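Local coordinates for protein aeromonas extracellular serine protease (Aeromonas sobria, PDB 3WQB) that cleaves peptide bonds after paired basic residues, one of them lysine, as a calcium-binding secreted serine protease that activates the host plasma kallikrein/kinin system, at residues M380-S385 and V390-G395; L239-S244 and S509-S514; A374-V379 and W407-Y412. The protein carries 1 engineered substitution. All blocks are in the same frame, centred on the assembly; numbering follows the deposited sequence.

Contact 1. Residues M380-S385 and V390-G395; sequences MVSYTS and VRDVKG
Tyr-383 and Arg-391 lie side by side on one face of a two-stranded antiparallel beta hairpin, their side chains pointing the same way. CB of Arg-391 sits over one face of the tyrosine ring, toward its rim, 4.2 Å from the centroid, a CH-pi contact. A bend at chi3 (78°) then turns the guanidinium almost perpendicular to the ring, and NH1 gives a hydrogen bond to Tyr-383 OH at 2.8 Å, with the hydroxyl close to the guanidinium plane. That hydroxyl also bonds to Gly-456 O, so the phenol is gripped at its far end as well as over a face. CG1 of Val-393 covers one face of the guanidinium, while CG2 of Val-393 reaches CB of Val-381 at 4.1 Å and the tyrosine edge; branched valines suit the extended backbone here. Val-381 pairs with Val-393 and Tyr-383 with Arg-391 through two backbone bonds each. On the reverse face the flexible Met-380 chain, bent at chi2 and chi3, lays its methyl CE over the opposite backbone, 3.6 Å from Lys-394 N, with SD beside Lys-394 CA. The tyrosine also touches Val-455 and Val-554, in loops close to the third calcium site, and Val-381 packs on Leu-239 and Phe-507; strand 390-396 leads on toward strand 400-401.

Contact 2. Residues L239-S244 and S509-S514; sequences LPFENS and SLVGQS
Phe-241 and Ser-509 meet where the subtilisin domain and the P-domain pack together: a loop following strand 228-233 faces the turn that leads into helix 512-520, with Val-511 at its N-cap position and Leu-510 at the centre of an inverse gamma turn. The tight part is a CH-pi contact. CB of Ser-509 stands 3.7 Å from the centroid of the Phe-241 ring, only 5° off the ring normal, and CA of Ser-509 comes to 3.5 Å from CE1 of Phe-241. With CG anti to the backbone N (chi1 -165°), the phenyl group is laid beside its own carbonyl, and ring and carbonyl both face the serine; Phe-241 O lies 2.7 Å from Ser-509 N. A small residue suits this place because its backbone can come close under the ring, while its hydroxyl turns to Val-182 O.

The looser part is at the ring's rim, where Val-511 approaches the edge instead of the face. It is no solvent side, since all three touching residues are buried: Phe-241 and Val-511 both rest on Leu-230 and Arg-232 of strand 228-233, and Val-511 also meets Leu-574 of strand 571-576. An aromatic ring and a branched aliphatic group fit such a buried seam. The valine reaches the phenylalanine through one methyl, CG1, 4.4 Å from Phe-241 CE1.

Contact 3. Residues A374-V379 and W407-Y412; sequences AKHQPV and WFSPTY
An ST motif shapes the turn that follows the short strand 407-408, and on this turn rests the ring of His-376, from the loop between helix 358-368 and strand 379-384. In the motif, Ser-409 OG accepts a hydrogen bond from Tyr-412 N at 3.1 Å; chi1 of 64° sets the hydroxyl between the backbone N and the carbonyl carbon, close enough to reach the amide three residues on. Serine suits the place because its short arm can fold back in this way, leaving CB to meet the imidazole edge.

His-376 and Tyr-412 form an offset edge-to-face pair. The tyrosine turns its edge to a face of the imidazole, the planes standing at 83° and the centroids 5.3 Å apart, and CE2 of Tyr-412 comes to 3.6 Å from CE1 of His-376. Both rings are held by Asp-373 as well, through its backbone O to His-376 ND1 and its OD2 to Tyr-412 OH, which probably helps to set their mutual tilt. Trp-399 meets the histidine ring too. CG2 of Thr-411 lies over the centre of one face of the neighbouring tyrosine, so this branched residue packs with its methyl and keeps its hydroxyl for water. The remaining imidazole nitrogen is served by that same water, which lies in the ring plane, 2.8 Å from His-376 NE2 and 2.7 Å from Thr-411 OG1.

How the contacts relate
Along the chain the three contacts are nested: contact 1, a hairpin whose strands are joined by the short loop 385-389, lies inside the loop closed by contact 3, and both lie inside the much longer loop closed by contact 2. Their centres form a nearly equilateral triangle, about 19 to 20 Å on a side. Residues 374-379 run straight into the first hairpin strand, and Val-379 O lies 2.7 Å from Gly-395 N, a probable hydrogen bond. Leu-239 links all three, its CD2 packing on Val-379 CG1 and on Gly-395 C. Contact 2 joins the subtilisin domain to the P-domain directly, and the hairpin of contact 1 also packs on P-domain residues.

Contact 1. Residues M380-S385 and V390-G395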
loop_
_atom_site.group_PDB
_atom_site.type_symbol
_atom_site.label_atom_id
_atom_site.label_comp_id
_atom_site.label_asym_id
_atom_site.label_seq_id
_atom_site.Cartn_x
_atom_site.Cartn_y
_atom_site.Cartn_z
ATOM N N MET A 380 1.990 1.061 -24.519
ATOM C CA MET A 380 1.974 -0.094 -25.403
ATOM C C MET A 380 3.290 -0.856 -25.351
ATOM O O MET A 380 4.345 -0.292 -25.066
ATOM C CB MET A 380 1.691 0.350 -26.841
ATOM C CG MET A 380 0.457 1.225 -26.996
ATOM S SD MET A 380 -1.063 0.464 -26.382
ATOM C CE MET A 380 -1.326 -0.774 -27.651
ATOM N N VAL A 381 3.201 -2.153 -25.620
ATOM C CA VAL A 381 4.360 -3.027 -25.697
ATOM C C VAL A 381 4.388 -3.630 -27.087
ATOM O O VAL A 381 3.390 -4.193 -27.544
ATOM C CB VAL A 381 4.281 -4.164 -24.651
ATOM C CG1 VAL A 381 5.431 -5.156 -24.819
ATOM C CG2 VAL A 381 4.263 -3.593 -23.232
ATOM N N SER A 382 5.535 -3.493 -27.749
ATOM C CA SER A 382 5.737 -3.989 -29.104
ATOM C C SER A 382 6.634 -5.220 -29.095
ATOM O O SER A 382 7.664 -5.246 -28.415
ATOM C CB SER A 382 6.379 -2.899 -29.960
ATOM O OG SER A 382 6.606 -3.361 -31.275
ATOM N N TYR A 383 6.240 -6.238 -29.858
ATOM C CA TYR A 383 7.082 -7.408 -30.078
ATOM C C TYR A 383 6.684 -8.125 -31.352
ATOM O O TYR A 383 5.634 -7.851 -31.921
ATOM C CB TYR A 383 7.025 -8.370 -28.885
ATOM C CG TYR A 383 5.705 -9.086 -28.656
ATOM C CD1 TYR A 383 4.696 -8.491 -27.908
ATOM C CD2 TYR A 383 5.487 -10.371 -29.157
ATOM C CE1 TYR A 383 3.494 -9.143 -27.670
ATOM C CE2 TYR A 383 4.282 -11.043 -28.921
ATOM C CZ TYR A 383 3.291 -10.426 -28.169
ATOM O OH TYR A 383 2.102 -11.084 -27.912
ATOM N N THR A 384 7.536 -9.047 -31.784
ATOM C CA THR A 384 7.267 -9.865 -32.950
ATOM C C THR A 384 7.099 -11.305 -32.481
ATOM O O THR A 384 7.965 -11.840 -31.780
ATOM C CB THR A 384 8.424 -9.743 -33.973
ATOM O OG1 THR A 384 8.602 -8.365 -34.318
ATOM C CG2 THR A 384 8.149 -10.550 -35.247
ATOM N N SER A 385 5.983 -11.919 -32.868
ATOM C CA SER A 385 5.682 -13.302 -32.502
ATOM C C SER A 385 6.553 -14.304 -33.265
ATOM O O SER A 385 7.303 -13.911 -34.160
ATOM C CB SER A 385 4.206 -13.606 -32.755
ATOM O OG SER A 385 3.977 -13.827 -34.141
ATOM N N VAL A 390 3.748 -8.857 -36.031
ATOM C CA VAL A 390 4.175 -7.721 -35.213
ATOM C C VAL A 390 2.982 -7.256 -34.391
ATOM O O VAL A 390 1.958 -6.852 -34.942
ATOM C CB VAL A 390 4.699 -6.545 -36.076
ATOM C CG1 VAL A 390 5.132 -5.373 -35.200
ATOM C CG2 VAL A 390 5.856 -6.997 -36.961
ATOM N N ARG A 391 3.121 -7.324 -33.072
ATOM C CA ARG A 391 2.022 -6.994 -32.176
ATOM C C ARG A 391 2.304 -5.727 -31.387
ATOM O O ARG A 391 3.445 -5.448 -31.036
ATOM C CB ARG A 391 1.751 -8.144 -31.204
ATOM C CG ARG A 391 1.349 -9.462 -31.861
ATOM C CD ARG A 391 0.707 -10.395 -30.853
ATOM N NE ARG A 391 -0.683 -10.030 -30.589
ATOM C CZ ARG A 391 -1.305 -10.182 -29.421
ATOM N NH1 ARG A 391 -0.664 -10.676 -28.368
ATOM N NH2 ARG A 391 -2.572 -9.815 -29.298
ATOM N N ASP A 392 1.247 -4.964 -31.140
ATOM C CA ASP A 392 1.287 -3.806 -30.263
ATOM C C ASP A 392 0.176 -4.001 -29.254
ATOM O O ASP A 392 -1.008 -3.872 -29.583
ATOM C CB ASP A 392 1.044 -2.523 -31.057
ATOM C CG ASP A 392 1.927 -2.415 -32.276
ATOM O OD1 ASP A 392 3.157 -2.570 -32.137
ATOM O OD2 ASP A 392 1.385 -2.170 -33.375
ATOM N N VAL A 393 0.553 -4.342 -28.028
ATOM C CA VAL A 393 -0.450 -4.647 -27.008
ATOM C C VAL A 393 -0.388 -3.674 -25.851
ATOM O O VAL A 393 0.673 -3.176 -25.505
ATOM C CB VAL A 393 -0.339 -6.103 -26.487
ATOM C CG1 VAL A 393 -0.525 -7.102 -27.639
ATOM C CG2 VAL A 393 0.969 -6.339 -25.759
ATOM N N LYS A 394 -1.544 -3.398 -25.260
ATOM C CA LYS A 394 -1.629 -2.505 -24.118
ATOM C C LYS A 394 -1.001 -3.168 -22.885
ATOM O O LYS A 394 -1.400 -4.270 -22.495
ATOM C CB LYS A 394 -3.092 -2.141 -23.884
ATOM C CG LYS A 394 -3.353 -1.124 -22.798
ATOM C CD LYS A 394 -4.748 -0.523 -22.955
ATOM C CE LYS A 394 -5.838 -1.576 -22.872
ATOM N NZ LYS A 394 -7.154 -1.011 -23.261
ATOM N N GLY A 395 -0.006 -2.495 -22.309
ATOM C CA GLY A 395 0.695 -2.962 -21.106
ATOM C C GLY A 395 0.201 -2.274 -19.844
ATOM O O GLY A 395 0.337 -2.811 -18.736
#

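Contact 2. Residues L239-S244 and S509-S514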
loop_
_atom_site.group_PDB
_atom_site.type_symbol
_atom_site.label_atom_id
_atom_site.label_comp_id
_atom_site.label_asym_id
_atom_site.label_seq_id
_atom_site.Cartn_x
_atom_site.Cartn_y
_atom_site.Cartn_z
ATOM N N LEU A 239 6.381 1.482 -18.378
ATOM C CA LEU A 239 5.570 0.698 -17.452
ATOM C C LEU A 239 6.202 0.752 -16.072
ATOM O O LEU A 239 7.422 0.837 -15.958
ATOM C CB LEU A 239 5.522 -0.751 -17.929
ATOM C CG LEU A 239 4.784 -0.966 -19.257
ATOM C CD1 LEU A 239 4.934 -2.386 -19.744
ATOM C CD2 LEU A 239 3.313 -0.620 -19.117
ATOM N N PRO A 240 5.384 0.684 -15.011
ATOM C CA PRO A 240 5.973 0.738 -13.675
ATOM C C PRO A 240 6.904 -0.442 -13.422
ATOM O O PRO A 240 6.622 -1.571 -13.835
ATOM C CB PRO A 240 4.745 0.645 -12.759
ATOM C CG PRO A 240 3.728 -0.088 -13.586
ATOM C CD PRO A 240 3.924 0.479 -14.962
ATOM N N PHE A 241 8.010 -0.186 -12.737
ATOM C CA PHE A 241 8.856 -1.280 -12.304
ATOM C C PHE A 241 8.106 -2.045 -11.203
ATOM O O PHE A 241 7.990 -3.271 -11.242
ATOM C CB PHE A 241 10.209 -0.725 -11.839
ATOM C CG PHE A 241 11.306 -1.761 -11.702
ATOM C CD1 PHE A 241 11.435 -2.818 -12.605
ATOM C CD2 PHE A 241 12.244 -1.647 -10.679
ATOM C CE1 PHE A 241 12.479 -3.744 -12.475
ATOM C CE2 PHE A 241 13.284 -2.568 -10.544
ATOM C CZ PHE A 241 13.404 -3.614 -11.450
ATOM N N GLU A 242 7.582 -1.311 -10.229
ATOM C CA GLU A 242 6.717 -1.891 -9.211
ATOM C C GLU A 242 5.249 -1.674 -9.544
ATOM O O GLU A 242 4.719 -0.575 -9.399
ATOM C CB GLU A 242 7.049 -1.285 -7.857
ATOM C CG GLU A 242 6.278 -1.860 -6.701
ATOM C CD GLU A 242 6.855 -1.409 -5.405
ATOM O OE1 GLU A 242 7.743 -2.120 -4.889
ATOM O OE2 GLU A 242 6.452 -0.330 -4.923
ATOM N N ASN A 243 4.605 -2.730 -10.021
ATOM C CA ASN A 243 3.166 -2.758 -10.065
ATOM C C ASN A 243 2.684 -2.936 -8.631
ATOM O O ASN A 243 3.266 -3.716 -7.874
ATOM C CB ASN A 243 2.709 -3.906 -10.954
ATOM C CG ASN A 243 1.222 -3.930 -11.152
ATOM O OD1 ASN A 243 0.471 -4.235 -10.226
ATOM N ND2 ASN A 243 0.779 -3.634 -12.366
ATOM N N SER A 244 1.650 -2.189 -8.244
ATOM C CA SER A 244 1.133 -2.224 -6.874
ATOM C C SER A 244 0.470 -3.536 -6.424
ATOM O O SER A 244 0.157 -3.696 -5.237
ATOM C CB SER A 244 0.203 -1.030 -6.649
ATOM O OG SER A 244 -0.830 -0.982 -7.611
ATOM N N SER A 509 9.224 -5.681 -11.477
ATOM C CA SER A 509 10.429 -5.947 -10.702
ATOM C C SER A 509 10.641 -7.404 -10.290
ATOM O O SER A 509 11.534 -7.683 -9.491
ATOM C CB SER A 509 10.475 -5.033 -9.471
ATOM O OG SER A 509 9.504 -5.424 -8.515
ATOM N N LEU A 510 9.842 -8.328 -10.827
ATOM C CA LEU A 510 10.035 -9.754 -10.525
ATOM C C LEU A 510 11.232 -10.350 -11.260
ATOM O O LEU A 510 11.114 -11.354 -11.966
ATOM C CB LEU A 510 8.759 -10.564 -10.799
ATOM C CG LEU A 510 7.543 -10.191 -9.954
ATOM C CD1 LEU A 510 6.337 -11.003 -10.387
ATOM C CD2 LEU A 510 7.838 -10.394 -8.470
ATOM N N VAL A 511 12.391 -9.743 -11.040
ATOM C CA VAL A 511 13.634 -10.122 -11.722
ATOM C C VAL A 511 14.478 -11.122 -10.914
ATOM O O VAL A 511 15.632 -11.400 -11.263
ATOM C CB VAL A 511 14.475 -8.862 -12.058
ATOM C CG1 VAL A 511 13.714 -7.931 -13.007
ATOM C CG2 VAL A 511 14.895 -8.123 -10.771
ATOM N N GLY A 512 13.890 -11.664 -9.847
ATOM C CA GLY A 512 14.590 -12.547 -8.922
ATOM C C GLY A 512 15.134 -13.825 -9.522
ATOM O O GLY A 512 16.098 -14.386 -8.995
ATOM N N GLN A 513 14.537 -14.299 -10.613
ATOM C CA GLN A 513 15.057 -15.502 -11.266
ATOM C C GLN A 513 16.431 -15.233 -11.870
ATOM O O GLN A 513 17.337 -16.062 -11.748
ATOM C CB GLN A 513 14.096 -16.011 -12.329
ATOM C CG GLN A 513 12.761 -16.457 -11.772
ATOM C CD GLN A 513 11.695 -16.559 -12.853
ATOM O OE1 GLN A 513 11.440 -15.604 -13.590
ATOM N NE2 GLN A 513 11.074 -17.721 -12.952
ATOM N N SER A 514 16.584 -14.064 -12.488
ATOM C CA SER A 514 17.865 -13.634 -13.033
ATOM C C SER A 514 18.874 -13.351 -11.924
ATOM O O SER A 514 20.048 -13.720 -12.036
ATOM C CB SER A 514 17.691 -12.412 -13.936
ATOM O OG SER A 514 16.935 -12.755 -15.083
#

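Contact 3. Residues A374-V379 and W407-Y412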
loop_
_atom_site.group_PDB
_atom_site.type_symbol
_atom_site.label_atom_id
_atom_site.label_comp_id
_atom_site.label_asym_id
_atom_site.label_seq_id
_atom_site.Cartn_x
_atom_site.Cartn_y
_atom_site.Cartn_z
ATOM N N ALA A 374 -6.817 13.537 -17.663
ATOM C CA ALA A 374 -7.870 12.771 -18.328
ATOM C C ALA A 374 -7.435 12.129 -19.632
ATOM O O ALA A 374 -8.026 11.142 -20.067
ATOM C CB ALA A 374 -9.080 13.664 -18.577
ATOM N N LYS A 375 -6.408 12.687 -20.257
ATOM C CA LYS A 375 -6.012 12.246 -21.586
ATOM C C LYS A 375 -4.755 11.382 -21.592
ATOM O O LYS A 375 -4.267 11.029 -22.660
ATOM C CB LYS A 375 -5.802 13.449 -22.514
ATOM C CG LYS A 375 -6.988 14.393 -22.651
ATOM C CD LYS A 375 -6.518 15.766 -23.144
ATOM C CE LYS A 375 -5.754 16.547 -22.066
ATOM N NZ LYS A 375 -5.229 17.840 -22.576
ATOM N N HIS A 376 -4.206 11.044 -20.425
ATOM C CA HIS A 376 -2.951 10.284 -20.432
ATOM C C HIS A 376 -3.127 8.976 -21.204
ATOM O O HIS A 376 -4.164 8.321 -21.120
ATOM C CB HIS A 376 -2.362 10.095 -19.026
ATOM C CG HIS A 376 -3.034 9.041 -18.199
ATOM N ND1 HIS A 376 -4.211 9.264 -17.514
ATOM C CD2 HIS A 376 -2.671 7.766 -17.914
ATOM C CE1 HIS A 376 -4.557 8.165 -16.864
ATOM N NE2 HIS A 376 -3.634 7.244 -17.083
ATOM N N GLN A 377 -2.109 8.621 -21.968
ATOM C CA GLN A 377 -2.223 7.554 -22.949
ATOM C C GLN A 377 -1.919 6.200 -22.342
ATOM O O GLN A 377 -1.125 6.109 -21.404
ATOM C CB GLN A 377 -1.239 7.805 -24.102
ATOM C CG GLN A 377 -1.538 9.044 -24.946
ATOM C CD GLN A 377 -2.775 8.902 -25.817
ATOM O OE1 GLN A 377 -3.136 7.800 -26.247
ATOM N NE2 GLN A 377 -3.440 10.022 -26.080
ATOM N N PRO A 378 -2.532 5.134 -22.886
ATOM C CA PRO A 378 -2.078 3.799 -22.489
ATOM C C PRO A 378 -0.616 3.593 -22.902
ATOM O O PRO A 378 -0.126 4.241 -23.835
ATOM C CB PRO A 378 -3.000 2.858 -23.281
ATOM C CG PRO A 378 -3.462 3.670 -24.427
ATOM C CD PRO A 378 -3.553 5.079 -23.948
ATOM N N VAL A 379 0.068 2.691 -22.211
ATOM C CA VAL A 379 1.440 2.355 -22.550
ATOM C C VAL A 379 1.447 1.035 -23.307
ATOM O O VAL A 379 0.971 0.013 -22.805
ATOM C CB VAL A 379 2.324 2.256 -21.296
ATOM C CG1 VAL A 379 3.756 1.915 -21.691
ATOM C CG2 VAL A 379 2.271 3.558 -20.499
ATOM N N TRP A 407 -15.480 5.527 -14.121
ATOM C CA TRP A 407 -14.173 5.786 -14.701
ATOM C C TRP A 407 -13.100 5.247 -13.776
ATOM O O TRP A 407 -13.149 5.451 -12.559
ATOM C CB TRP A 407 -13.958 7.283 -14.891
ATOM C CG TRP A 407 -14.682 7.845 -16.074
ATOM C CD1 TRP A 407 -15.876 8.505 -16.071
ATOM C CD2 TRP A 407 -14.245 7.807 -17.435
ATOM N NE1 TRP A 407 -16.214 8.879 -17.349
ATOM C CE2 TRP A 407 -15.229 8.469 -18.208
ATOM C CE3 TRP A 407 -13.116 7.281 -18.079
ATOM C CZ2 TRP A 407 -15.121 8.608 -19.598
ATOM C CZ3 TRP A 407 -13.005 7.429 -19.456
ATOM C CH2 TRP A 407 -14.002 8.093 -20.199
ATOM N N PHE A 408 -12.093 4.605 -14.360
ATOM C CA PHE A 408 -11.016 4.018 -13.566
ATOM C C PHE A 408 -9.723 4.008 -14.361
ATOM O O PHE A 408 -9.740 3.794 -15.574
ATOM C CB PHE A 408 -11.374 2.578 -13.156
ATOM C CG PHE A 408 -10.334 1.929 -12.281
ATOM C CD1 PHE A 408 -10.330 2.171 -10.909
ATOM C CD2 PHE A 408 -9.350 1.099 -12.820
ATOM C CE1 PHE A 408 -9.360 1.604 -10.080
ATOM C CE2 PHE A 408 -8.369 0.518 -11.997
ATOM C CZ PHE A 408 -8.378 0.779 -10.622
ATOM N N SER A 409 -8.610 4.230 -13.666
ATOM C CA SER A 409 -7.290 4.034 -14.261
ATOM C C SER A 409 -6.371 3.368 -13.231
ATOM O O SER A 409 -6.525 3.588 -12.029
ATOM C CB SER A 409 -6.708 5.364 -14.739
ATOM O OG SER A 409 -6.487 6.251 -13.649
ATOM N N PRO A 410 -5.413 2.549 -13.689
ATOM C CA PRO A 410 -4.474 1.981 -12.722
ATOM C C PRO A 410 -3.562 3.045 -12.101
ATOM O O PRO A 410 -3.025 2.830 -11.018
ATOM C CB PRO A 410 -3.663 0.980 -13.559
ATOM C CG PRO A 410 -3.802 1.475 -14.960
ATOM C CD PRO A 410 -5.184 2.010 -15.047
ATOM N N THR A 411 -3.390 4.185 -12.772
ATOM C CA THR A 411 -2.565 5.251 -12.211
ATOM C C THR A 411 -3.266 5.989 -11.064
ATOM O O THR A 411 -2.657 6.226 -10.013
ATOM C CB THR A 411 -2.107 6.231 -13.308
ATOM O OG1 THR A 411 -1.299 5.522 -14.248
ATOM C CG2 THR A 411 -1.303 7.373 -12.712
ATOM N N TYR A 412 -4.526 6.360 -11.272
ATOM C CA TYR A 412 -5.239 7.232 -10.341
ATOM C C TYR A 412 -6.385 6.543 -9.603
ATOM O O TYR A 412 -7.090 7.185 -8.824
ATOM C CB TYR A 412 -5.755 8.475 -11.092
ATOM C CG TYR A 412 -4.664 9.228 -11.806
ATOM C CD1 TYR A 412 -3.744 9.989 -11.092
ATOM C CD2 TYR A 412 -4.538 9.162 -13.187
ATOM C CE1 TYR A 412 -2.731 10.666 -11.731
ATOM C CE2 TYR A 412 -3.525 9.835 -13.841
ATOM C CZ TYR A 412 -2.624 10.589 -13.100
ATOM O OH TYR A 412 -1.607 11.273 -13.725
HETATM O O HOH W 1 -3.390 4.787 -15.803
#